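Local coordinates for putative sporulation-specific glycosylase YdhD (Bacillus subtilis subsp. subtilis str. 168, PDB 3CZ8), which is a putative sporulation-specific glycosylase of glycosyl hydrolase family 18, probably binding chitin-like polysaccharides and hydrolysing their glycosidic bonds, at residues F39-A44 with I49-N54; I73-L76 with G80-T83; N102-V107 with G144-T149. The protein carries 1 engineered substitution. All blocks are in the same frame, centred on the assembly; numbering follows the deposited sequence. Where two conformers were deposited one is given.

Interaction 1: residues F39-A44 with I49-N54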
loop_
_atom_site.group_PDB
_atom_site.type_symbol
_atom_site.label_atom_id
_atom_site.label_comp_id
_atom_site.label_asym_id
_atom_site.label_seq_id
_atom_site.Cartn_x
_atom_site.Cartn_y
_atom_site.Cartn_z
ATOM N N PHE A 39 1.225 -3.585 12.569
ATOM C CA PHE A 39 -0.160 -3.321 12.906
ATOM C C PHE A 39 -0.962 -4.597 12.974
ATOM O O PHE A 39 -0.632 -5.509 12.327
ATOM C CB PHE A 39 -0.772 -2.317 11.941
ATOM C CG PHE A 39 -0.485 -0.905 12.299
ATOM C CD1 PHE A 39 -1.446 -0.111 12.851
ATOM C CD2 PHE A 39 0.756 -0.375 12.126
ATOM C CE1 PHE A 39 -1.157 1.152 13.204
ATOM C CE2 PHE A 39 1.011 0.883 12.489
ATOM C CZ PHE A 39 0.059 1.639 13.018
ATOM N N GLU A 40 -2.047 -4.651 13.715
ATOM C CA GLU A 40 -2.165 -4.199 15.073
ATOM C C GLU A 40 -2.607 -5.339 15.975
ATOM O O GLU A 40 -3.100 -6.331 15.498
ATOM C CB GLU A 40 -3.219 -3.131 15.116
ATOM C CG GLU A 40 -4.411 -3.486 14.316
ATOM C CD GLU A 40 -5.522 -4.029 15.141
ATOM O OE1 GLU A 40 -6.308 -4.802 14.621
ATOM O OE2 GLU A 40 -5.607 -3.674 16.310
ATOM N N TYR A 41 -2.423 -5.180 17.276
ATOM C CA TYR A 41 -3.219 -5.859 18.281
ATOM C C TYR A 41 -4.178 -4.906 18.932
ATOM O O TYR A 41 -3.825 -3.810 19.206
ATOM C CB TYR A 41 -2.329 -6.446 19.361
ATOM C CG TYR A 41 -1.478 -7.607 18.949
ATOM C CD1 TYR A 41 -0.282 -7.412 18.320
ATOM C CD2 TYR A 41 -1.864 -8.902 19.220
ATOM C CE1 TYR A 41 0.476 -8.434 17.970
ATOM C CE2 TYR A 41 -1.109 -9.927 18.877
ATOM C CZ TYR A 41 0.064 -9.696 18.251
ATOM O OH TYR A 41 0.861 -10.716 17.870
ATOM N N HIS A 42 -5.392 -5.332 19.185
ATOM C CA HIS A 42 -6.341 -4.458 19.804
ATOM C C HIS A 42 -6.817 -4.917 21.172
ATOM O O HIS A 42 -6.701 -6.066 21.516
ATOM C CB HIS A 42 -7.511 -4.137 18.872
ATOM C CG HIS A 42 -8.072 -5.333 18.184
ATOM N ND1 HIS A 42 -7.519 -5.862 17.049
ATOM C CD2 HIS A 42 -9.122 -6.120 18.489
ATOM C CE1 HIS A 42 -8.196 -6.927 16.687
ATOM N NE2 HIS A 42 -9.174 -7.105 17.547
ATOM N N ILE A 43 -7.359 -3.989 21.938
ATOM C CA ILE A 43 -7.643 -4.216 23.349
ATOM C C ILE A 43 -9.136 -4.393 23.644
ATOM O O ILE A 43 -9.995 -3.914 22.899
ATOM C CB ILE A 43 -7.035 -3.090 24.243
ATOM C CG1 ILE A 43 -7.750 -1.749 24.027
ATOM C CG2 ILE A 43 -5.543 -2.947 23.966
ATOM C CD1 ILE A 43 -7.407 -0.681 25.049
ATOM N N ALA A 44 -9.421 -5.106 24.730
ATOM C CA ALA A 44 -10.776 -5.267 25.242
ATOM C C ALA A 44 -10.953 -4.314 26.431
ATOM O O ALA A 44 -9.952 -3.863 26.995
ATOM C CB ALA A 44 -11.005 -6.725 25.651
ATOM N N ILE A 49 -5.851 -8.513 25.524
ATOM C CA ILE A 49 -5.535 -8.369 24.112
ATOM C C ILE A 49 -6.477 -9.296 23.339
ATOM O O ILE A 49 -6.354 -10.524 23.411
ATOM C CB ILE A 49 -4.041 -8.639 23.823
ATOM C CG1 ILE A 49 -3.182 -7.564 24.508
ATOM C CG2 ILE A 49 -3.773 -8.642 22.316
ATOM C CD1 ILE A 49 -1.702 -7.902 24.628
ATOM N N ALA A 50 -7.421 -8.683 22.621
ATOM C CA ALA A 50 -8.577 -9.380 22.046
ATOM C C ALA A 50 -8.250 -10.338 20.904
ATOM O O ALA A 50 -8.931 -11.350 20.727
ATOM C CB ALA A 50 -9.634 -8.375 21.607
ATOM N N ASN A 51 -7.208 -10.023 20.145
ATOM C CA ASN A 51 -6.835 -10.808 18.971
ATOM C C ASN A 51 -5.418 -11.352 19.044
ATOM O O ASN A 51 -4.670 -11.061 19.980
ATOM C CB ASN A 51 -6.957 -9.951 17.711
ATOM C CG ASN A 51 -5.958 -8.795 17.693
ATOM O OD1 ASN A 51 -5.941 -7.967 18.600
ATOM N ND2 ASN A 51 -5.132 -8.735 16.655
ATOM N N GLN A 52 -5.063 -12.139 18.034
ATOM C CA GLN A 52 -3.691 -12.574 17.808
ATOM C C GLN A 52 -3.350 -12.379 16.334
ATOM O O GLN A 52 -4.244 -12.168 15.509
ATOM C CB GLN A 52 -3.486 -14.030 18.253
ATOM C CG GLN A 52 -4.514 -15.034 17.724
ATOM C CD GLN A 52 -4.527 -16.351 18.499
ATOM O OE1 GLN A 52 -5.310 -17.253 18.193
ATOM N NE2 GLN A 52 -3.661 -16.464 19.507
ATOM N N LEU A 53 -2.062 -12.428 16.009
ATOM C CA LEU A 53 -1.622 -12.220 14.636
ATOM C C LEU A 53 -0.775 -13.370 14.131
ATOM O O LEU A 53 -0.183 -14.114 14.915
ATOM C CB LEU A 53 -0.807 -10.930 14.510
ATOM C CG LEU A 53 -1.421 -9.545 14.704
ATOM C CD1 LEU A 53 -0.330 -8.534 14.450
ATOM C CD2 LEU A 53 -2.599 -9.303 13.778
ATOM N N ASN A 54 -0.715 -13.499 12.810
ATOM C CA ASN A 54 0.255 -14.362 12.164
ATOM C C ASN A 54 1.535 -13.565 11.965
ATOM O O ASN A 54 1.873 -13.177 10.850
ATOM C CB ASN A 54 -0.293 -14.893 10.837
ATOM C CG ASN A 54 0.497 -16.078 10.308
ATOM O OD1 ASN A 54 0.851 -16.993 11.056
ATOM N ND2 ASN A 54 0.767 -16.071 9.007
#

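Interaction 2: residues I73-L76 with G80-T83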
loop_
_atom_site.group_PDB
_atom_site.type_symbol
_atom_site.label_atom_id
_atom_site.label_comp_id
_atom_site.label_asym_id
_atom_site.label_seq_id
_atom_site.Cartn_x
_atom_site.Cartn_y
_atom_site.Cartn_z
ATOM N N ILE A 73 -0.077 -1.692 19.531
ATOM C CA ILE A 73 -1.220 -1.922 20.392
ATOM C C ILE A 73 -2.191 -0.760 20.191
ATOM O O ILE A 73 -1.822 0.402 20.379
ATOM C CB ILE A 73 -0.795 -2.039 21.894
ATOM C CG1 ILE A 73 0.501 -2.849 22.061
ATOM C CG2 ILE A 73 -1.934 -2.603 22.748
ATOM C CD1 ILE A 73 0.424 -4.329 21.644
ATOM N N THR A 74 -3.421 -1.080 19.787
ATOM C CA THR A 74 -4.423 -0.064 19.440
ATOM C C THR A 74 -5.736 -0.270 20.181
ATOM O O THR A 74 -5.961 -1.323 20.784
ATOM C CB THR A 74 -4.765 -0.064 17.924
ATOM O OG1 THR A 74 -5.548 -1.222 17.610
ATOM C CG2 THR A 74 -3.509 -0.032 17.047
ATOM N N ASN A 75 -6.596 0.747 20.123
ATOM C CA ASN A 75 -7.985 0.641 20.570
ATOM C C ASN A 75 -8.968 0.559 19.387
ATOM O O ASN A 75 -10.022 1.202 19.374
ATOM C CB ASN A 75 -8.352 1.782 21.527
ATOM C CG ASN A 75 -8.081 3.165 20.942
ATOM O OD1 ASN A 75 -7.107 3.374 20.218
ATOM N ND2 ASN A 75 -8.941 4.122 21.275
ATOM N N LEU A 76 -8.617 -0.254 18.400
ATOM C CA LEU A 76 -9.440 -0.400 17.211
ATOM C C LEU A 76 -10.603 -1.357 17.424
ATOM O O LEU A 76 -10.475 -2.355 18.131
ATOM C CB LEU A 76 -8.593 -0.842 16.013
ATOM C CG LEU A 76 -7.851 0.276 15.271
ATOM C CD1 LEU A 76 -6.833 -0.300 14.345
ATOM C CD2 LEU A 76 -8.790 1.154 14.489
ATOM N N GLY A 80 -13.711 1.403 13.710
ATOM C CA GLY A 80 -12.558 2.281 13.930
ATOM C C GLY A 80 -12.066 2.358 15.367
ATOM O O GLY A 80 -12.222 1.417 16.145
ATOM N N PHE A 81 -11.453 3.485 15.710
ATOM C CA PHE A 81 -10.884 3.684 17.035
ATOM C C PHE A 81 -11.991 3.955 18.041
ATOM O O PHE A 81 -12.842 4.820 17.830
ATOM C CB PHE A 81 -9.854 4.822 17.025
ATOM C CG PHE A 81 -8.581 4.475 16.315
ATOM C CD1 PHE A 81 -7.558 3.810 16.983
ATOM C CD2 PHE A 81 -8.400 4.807 14.974
ATOM C CE1 PHE A 81 -6.370 3.480 16.330
ATOM C CE2 PHE A 81 -7.216 4.482 14.311
ATOM C CZ PHE A 81 -6.201 3.811 14.990
ATOM N N SER A 82 -11.983 3.182 19.122
ATOM C CA SER A 82 -13.020 3.266 20.134
ATOM C C SER A 82 -12.603 4.174 21.279
ATOM O O SER A 82 -11.720 3.830 22.072
ATOM C CB SER A 82 -13.379 1.877 20.657
ATOM O OG SER A 82 -14.324 1.985 21.707
ATOM N N THR A 83 -13.257 5.333 21.339
ATOM C CA THR A 83 -13.094 6.339 22.393
ATOM C C THR A 83 -13.477 5.773 23.768
ATOM O O THR A 83 -12.949 6.187 24.803
ATOM C CB THR A 83 -13.992 7.568 22.075
ATOM O OG1 THR A 83 -13.818 7.952 20.704
ATOM C CG2 THR A 83 -13.681 8.759 22.976
#

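Interaction 3: residues N102-V107 with G144-T149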
loop_
_atom_site.group_PDB
_atom_site.type_symbol
_atom_site.label_atom_id
_atom_site.label_comp_id
_atom_site.label_asym_id
_atom_site.label_seq_id
_atom_site.Cartn_x
_atom_site.Cartn_y
_atom_site.Cartn_z
ATOM N N ASN A 102 -0.354 -8.046 30.120
ATOM C CA ASN A 102 -0.625 -8.684 28.824
ATOM C C ASN A 102 0.299 -8.226 27.706
ATOM O O ASN A 102 0.710 -9.040 26.880
ATOM C CB ASN A 102 -2.075 -8.472 28.402
ATOM C CG ASN A 102 -3.045 -9.274 29.237
ATOM O OD1 ASN A 102 -2.691 -10.302 29.822
ATOM N ND2 ASN A 102 -4.281 -8.801 29.309
ATOM N N ILE A 103 0.617 -6.928 27.690
ATOM C CA ILE A 103 1.554 -6.354 26.717
ATOM C C ILE A 103 2.956 -6.934 26.925
ATOM O O ILE A 103 3.646 -7.264 25.952
ATOM C CB ILE A 103 1.580 -4.794 26.768
ATOM C CG1 ILE A 103 0.334 -4.198 26.109
ATOM C CG2 ILE A 103 2.808 -4.239 26.066
ATOM C CD1 ILE A 103 0.091 -2.735 26.457
ATOM N N TYR A 104 3.362 -7.071 28.189
ATOM C CA TYR A 104 4.625 -7.735 28.520
ATOM C C TYR A 104 4.611 -9.193 28.069
ATOM O O TYR A 104 5.579 -9.664 27.469
ATOM C CB TYR A 104 4.957 -7.648 30.020
ATOM C CG TYR A 104 6.324 -8.222 30.334
ATOM C CD1 TYR A 104 6.477 -9.560 30.714
ATOM C CD2 TYR A 104 7.471 -7.438 30.217
ATOM C CE1 TYR A 104 7.733 -10.095 30.974
ATOM C CE2 TYR A 104 8.731 -7.964 30.481
ATOM C CZ TYR A 104 8.855 -9.291 30.858
ATOM O OH TYR A 104 10.100 -9.816 31.123
ATOM N N ASP A 105 3.517 -9.896 28.364
ATOM C CA ASP A 105 3.357 -11.299 27.968
ATOM C C ASP A 105 3.379 -11.455 26.453
ATOM O O ASP A 105 3.892 -12.447 25.947
ATOM C CB ASP A 105 2.064 -11.898 28.536
ATOM C CG ASP A 105 2.117 -12.106 30.044
ATOM O OD1 ASP A 105 1.041 -12.327 30.640
ATOM O OD2 ASP A 105 3.218 -12.044 30.635
ATOM N N LEU A 106 2.832 -10.464 25.746
ATOM C CA LEU A 106 2.857 -10.429 24.288
ATOM C C LEU A 106 4.273 -10.311 23.729
ATOM O O LEU A 106 4.655 -11.088 22.862
ATOM C CB LEU A 106 1.989 -9.285 23.752
ATOM C CG LEU A 106 1.536 -9.412 22.296
ATOM C CD1 LEU A 106 0.253 -10.227 22.221
ATOM C CD2 LEU A 106 1.337 -8.047 21.681
ATOM N N VAL A 107 5.048 -9.345 24.222
ATOM C CA VAL A 107 6.396 -9.108 23.682
ATOM C C VAL A 107 7.430 -10.169 24.070
ATOM O O VAL A 107 8.374 -10.423 23.318
ATOM C CB VAL A 107 6.939 -7.674 23.978
ATOM C CG1 VAL A 107 6.086 -6.645 23.278
ATOM C CG2 VAL A 107 7.009 -7.380 25.476
ATOM N N GLY A 144 12.428 -5.568 31.443
ATOM C CA GLY A 144 12.704 -6.657 30.517
ATOM C C GLY A 144 13.545 -6.236 29.326
ATOM O O GLY A 144 13.768 -7.028 28.421
ATOM N N GLY A 145 13.993 -4.984 29.314
ATOM C CA GLY A 145 14.780 -4.448 28.209
ATOM C C GLY A 145 14.016 -4.060 26.943
ATOM O O GLY A 145 14.628 -3.747 25.921
ATOM N N TYR A 146 12.686 -4.068 27.011
ATOM C CA TYR A 146 11.827 -3.705 25.874
ATOM C C TYR A 146 11.596 -2.200 25.744
ATOM O O TYR A 146 11.369 -1.507 26.736
ATOM C CB TYR A 146 10.480 -4.415 25.978
ATOM C CG TYR A 146 10.584 -5.918 26.087
ATOM C CD1 TYR A 146 10.497 -6.554 27.327
ATOM C CD2 TYR A 146 10.764 -6.707 24.950
ATOM C CE1 TYR A 146 10.592 -7.937 27.430
ATOM C CE2 TYR A 146 10.856 -8.092 25.047
ATOM C CZ TYR A 146 10.772 -8.697 26.288
ATOM O OH TYR A 146 10.870 -10.060 26.383
ATOM N N VAL A 147 11.629 -1.720 24.505
ATOM C CA VAL A 147 11.485 -0.300 24.165
ATOM C C VAL A 147 10.005 0.127 24.208
ATOM O O VAL A 147 9.117 -0.656 23.873
ATOM C CB VAL A 147 12.113 -0.024 22.759
ATOM C CG1 VAL A 147 12.115 1.453 22.399
ATOM C CG2 VAL A 147 13.540 -0.552 22.699
ATOM N N LEU A 148 9.741 1.354 24.656
ATOM C CA LEU A 148 8.387 1.906 24.637
ATOM C C LEU A 148 8.314 3.078 23.677
ATOM O O LEU A 148 9.014 4.073 23.840
ATOM C CB LEU A 148 7.921 2.318 26.043
ATOM C CG LEU A 148 6.532 2.967 26.169
ATOM C CD1 LEU A 148 5.439 2.103 25.590
ATOM C CD2 LEU A 148 6.206 3.311 27.606
ATOM N N THR A 149 7.479 2.935 22.649
ATOM C CA THR A 149 7.240 4.008 21.691
ATOM C C THR A 149 5.740 4.268 21.603
ATOM O O THR A 149 4.940 3.426 21.998
ATOM C CB THR A 149 7.814 3.702 20.276
ATOM O OG1 THR A 149 7.021 2.693 19.638
ATOM C CG2 THR A 149 9.263 3.233 20.343
HETATM O O HOH W 1 11.450 -10.975 28.842
#

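Interaction 1: residues F39-A44 with I49-N54
Ile43 and Ile49 form a single backbone bridge where the chain turns back after strand 35-42, and the returning loop runs roughly antiparallel to the strand, the two directions 146° apart. Ala50 N donates to His42 O at 2.9 Å. Beyond this the chains spread, leaving Tyr41 CA and Asn51 CA 6.2 Å apart. The Asn51 side chain fills that gap. Its CG sits between its own backbone N and carbonyl carbon (chi1 65°), which carries the amide across to the strand. There OD1 takes a nearly straight bond from His42 N (2.8 Å). ND2 gives a weak bond to Glu40 O and a further one to Ser4 O of the second subunit. The amide lies stacked on the His42 ring, the planes 5° apart, with OD1 over one face toward the rim. His42 ND1 donates to Glu40 OE1 (2.9 Å), tilted from the ring plane, and more weakly to OE2, in plane at the ring edge. OE2 is also bonded to Thr74 OG1, and OE1 to Tyr6 N of the second subunit. Leu53 lays CG over one face of Tyr41, 4.1 Å from the ring centroid, a CH-pi contact, while Ile49 CG2 touches Tyr41 CD2 at 3.6 Å. The Asn51 amide thus stands in for a backbone partner, and the Glu40 carboxylate probably favours a protonated ND1 and raises the basicity of the His42 ring.

Interaction 2: residues I73-L76 with G80-T83
Asn75 and Ser82 carry the polar half of this short hairpin, through two hydrogen bonds running in opposite directions. Ser82 N donates to Asn75 O at 2.8 Å. In return Asn75 ND2 reaches Ser82 O at 2.9 Å, but it comes in from above the carbonyl plane, 60° out of it. A chi1 of 55° turns the Asn75 amide toward Ser82 for this bond; ND2 also bonds to Glu120 O, so one amide group links the hairpin to the backbone of the predicted proton donor. Two CA-H...O contacts supplement these bonds: Phe81 CA meets Asn75 O, and Leu76 CA meets Gly80 O, each at 3.5 Å.

The apolar half is Leu76 against Phe81, an antiparallel non-hydrogen-bonded pair whose CA atoms are 4.3 Å apart and whose side chains share one face of the sheet. Leu76 CD2 stands over the centre of the Phe81 ring, 3.5 Å from the centroid and 4° off the normal, a well-centred CH-pi contact. Asn75 OD1 meets the same ring differently, in its plane at the edge, 3.3 Å from Phe81 CD1.

Strand 80-81 folds back antiparallel on the end of strand 68-77, which lies between the parallel strands 35-42 and 114-118 of the barrel. Leu76 packs on Glu40 of the first of these, Phe81 packs against Glu120 just after the second, and Ser82, the N-cap residue, leads into helix 83-90, its OG bonding to Ile85 N.

Interaction 3: residues N102-V107 with G144-T149
Tyr104 OH and Tyr146 OH share one water, at 2.9 Å from the former and 2.7 Å from the latter, so the two phenols are joined at their polar ends by a single bridge. Their rings meet as an offset edge-to-face pair, planes at 88° and centroids 5.6 Å apart, with the edge of Tyr146 turned toward the face of Tyr104. The nearest ring carbons are Tyr104 CE2 and Tyr146 CE1, at 3.6 Å. A trans chi1 of -175° swings the Tyr104 ring out from helix 93-110 to reach this position, and Arg140 of helix 127-143 makes a cation-pi contact with the same ring. Val107, one turn further along, places CG2 over the centre of the Tyr146 ring, 3.7 Å from the centroid and 6° off the normal. Gly144 CA approaches the edge of Tyr104 near its plane, just before the Schellman turn at Gly145 that ends helix 127-143. The contact therefore joins helix 93-110 to the turn leading into strand 147-153 by aromatic and CH-pi packing, its hydroxyls linked through solvent rather than to each other directly.

Overall arrangement
Interactions 1, 2 and 3 follow one another along the chain, and all reach the same beta sheet of the family 18 TIM-barrel domain. The centres of interactions 1 and 2 are about 11 Å apart, those of 1 and 3 about 14 Å, and those of 2 and 3 about 19 Å. Strands 35-42 and 68-77 are neighbours in the sheet, and Tyr41 O probably bonds to Thr74 N. Helix 93-110 links all three: its Leu106 touches Tyr41, Ile49 and Ile73. Interactions 1 and 2 both lie near the predicted proton donor Glu120 and both touch the second subunit, interaction 1 more extensively; interaction 3 lies away from the active site, on the helical outside of the barrel.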